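Local coordinates for protein putative S41 protease (Bacteroides fragilis NCTC 9343, PDB 3K50) that is of uncharacterised function but probably acts as a serine peptidase of family S41, carrying a PDZ-like domain beside its peptidase domain, at residues Tyr78-Val83 against Thr88-Leu93. Sequence-based numbering, arbitrary orientation.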
# COMPACT_ATOMS: atom_id res chain seq x y z
N TYR A 78 -3.89 -12.37 5.72
CA TYR A 78 -3.94 -13.71 5.19
C TYR A 78 -4.85 -13.88 3.97
O TYR A 78 -5.57 -12.99 3.62
CB TYR A 78 -4.50 -14.63 6.27
CG TYR A 78 -5.94 -14.31 6.58
CD1 TYR A 78 -6.27 -13.32 7.50
CD2 TYR A 78 -6.98 -14.95 5.93
CE1 TYR A 78 -7.55 -12.99 7.79
CE2 TYR A 78 -8.30 -14.61 6.18
CZ TYR A 78 -8.57 -13.63 7.13
OH TYR A 78 -9.87 -13.27 7.42
N THR A 79 -4.84 -15.08 3.40
CA THR A 79 -5.73 -15.48 2.32
C THR A 79 -6.13 -16.88 2.60
O THR A 79 -5.27 -17.71 2.92
CB THR A 79 -5.04 -15.58 0.97
OG1 THR A 79 -4.37 -14.36 0.68
CG2 THR A 79 -6.07 -15.93 -0.14
N LEU A 80 -7.43 -17.17 2.45
CA LEU A 80 -7.99 -18.52 2.65
C LEU A 80 -7.90 -19.40 1.41
O LEU A 80 -8.10 -18.91 0.29
CB LEU A 80 -9.48 -18.44 2.99
CG LEU A 80 -9.80 -17.79 4.30
CD1 LEU A 80 -11.26 -18.03 4.65
CD2 LEU A 80 -8.89 -18.35 5.39
N TYR A 81 -7.58 -20.67 1.64
CA TYR A 81 -7.54 -21.69 0.60
C TYR A 81 -8.28 -22.89 1.14
O TYR A 81 -8.08 -23.27 2.30
CB TYR A 81 -6.10 -22.14 0.28
CG TYR A 81 -5.32 -21.15 -0.48
CD1 TYR A 81 -4.82 -20.02 0.15
CD2 TYR A 81 -5.08 -21.31 -1.84
CE1 TYR A 81 -4.12 -19.07 -0.54
CE2 TYR A 81 -4.39 -20.34 -2.55
CZ TYR A 81 -3.89 -19.23 -1.87
OH TYR A 81 -3.17 -18.27 -2.53
N LYS A 82 -9.10 -23.50 0.30
CA LYS A 82 -9.91 -24.66 0.67
C LYS A 82 -9.04 -25.85 1.09
O LYS A 82 -8.03 -26.12 0.44
CB LYS A 82 -10.77 -25.06 -0.53
CG LYS A 82 -11.93 -25.97 -0.24
CD LYS A 82 -13.12 -25.14 0.22
CE LYS A 82 -14.30 -26.03 0.55
NZ LYS A 82 -15.55 -25.23 0.72
N VAL A 83 -9.41 -26.53 2.18
CA VAL A 83 -8.67 -27.70 2.69
C VAL A 83 -9.02 -29.00 1.91
O VAL A 83 -10.16 -29.17 1.42
CB VAL A 83 -8.92 -27.93 4.21
CG1 VAL A 83 -8.33 -29.30 4.70
CG2 VAL A 83 -8.34 -26.83 5.01
N THR A 88 -16.16 -27.78 4.82
CA THR A 88 -16.28 -26.44 5.35
C THR A 88 -14.93 -25.75 5.71
O THR A 88 -14.92 -24.53 5.99
CB THR A 88 -17.22 -26.51 6.59
N ALA A 89 -13.81 -26.49 5.63
CA ALA A 89 -12.50 -26.00 6.14
C ALA A 89 -11.57 -25.29 5.14
O ALA A 89 -11.58 -25.52 3.91
CB ALA A 89 -11.75 -27.15 6.86
N TYR A 90 -10.76 -24.40 5.71
CA TYR A 90 -9.82 -23.61 4.93
C TYR A 90 -8.55 -23.46 5.70
O TYR A 90 -8.57 -23.50 6.91
CB TYR A 90 -10.37 -22.20 4.69
CG TYR A 90 -11.58 -22.12 3.81
CD1 TYR A 90 -12.86 -22.38 4.31
CD2 TYR A 90 -11.45 -21.75 2.48
CE1 TYR A 90 -13.98 -22.30 3.46
CE2 TYR A 90 -12.52 -21.67 1.66
CZ TYR A 90 -13.78 -21.96 2.14
OH TYR A 90 -14.81 -21.84 1.27
N ASN A 91 -7.45 -23.29 4.97
CA ASN A 91 -6.14 -22.97 5.54
C ASN A 91 -5.87 -21.49 5.25
O ASN A 91 -6.17 -21.02 4.16
CB ASN A 91 -5.05 -23.83 4.93
CG ASN A 91 -5.14 -25.27 5.37
OD1 ASN A 91 -5.38 -25.54 6.52
ND2 ASN A 91 -4.90 -26.20 4.43
N ALA A 92 -5.33 -20.76 6.23
CA ALA A 92 -5.02 -19.35 6.06
C ALA A 92 -3.51 -19.10 5.81
O ALA A 92 -2.68 -19.28 6.71
CB ALA A 92 -5.50 -18.53 7.27
N LEU A 93 -3.17 -18.69 4.59
CA LEU A 93 -1.79 -18.41 4.20
C LEU A 93 -1.43 -16.99 4.64
O LEU A 93 -2.05 -16.04 4.18
CB LEU A 93 -1.61 -18.53 2.67
CG LEU A 93 -0.24 -18.15 2.10
CD1 LEU A 93 0.85 -18.92 2.80
CD2 LEU A 93 -0.13 -18.36 0.57
O HOH W 1 -2.01 -15.02 1.63
O HOH W 2 -5.03 -25.65 1.45
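Thr79 with Leu93 and Tyr81 with Asn91 form antiparallel pairs, each closed by two backbone hydrogen bonds; Leu80-Ala92 and Lys82-Tyr90 are the non-hydrogen-bonded pairs between and beyond them. The N-to-C directions of the short strands 78-82 and 90-93 make 148°. Asn91 N reaches Tyr81 O (2.7 Å) nearly along the C=O axis; a fifth bond, Val83 N to Ala89 O (3.0 Å), is just as straight at its hydrogen (169°), but its donor lies above the carbonyl plane, off the lone pairs. On one face, Leu80 CD2 packs on Ala92 CB (3.9 Å), which Tyr78 CD2 also approaches. With CG anti to the carbonyl carbon (chi1 -67°), the Tyr90 ring brings CD2 to Leu80 CB and Lys82 N; the bent Lys82 chain lays CD near CZ of that ring, while its NZ bonds to Asp87 O. The other face carries Tyr81, whose CE1 meets Leu93 CB (4.1 Å) and whose ring stacks edge-to-face with Trp113. Val83 CG2 presses on the Asn91 amide, whose ND2 reaches Lys82 O through a water; a second water links Thr79 OG1 to Leu93 O. The result is a beta hairpin, with 76-82 as an edge strand of the five-stranded antiparallel sheet that includes strands of the PDZ-like region.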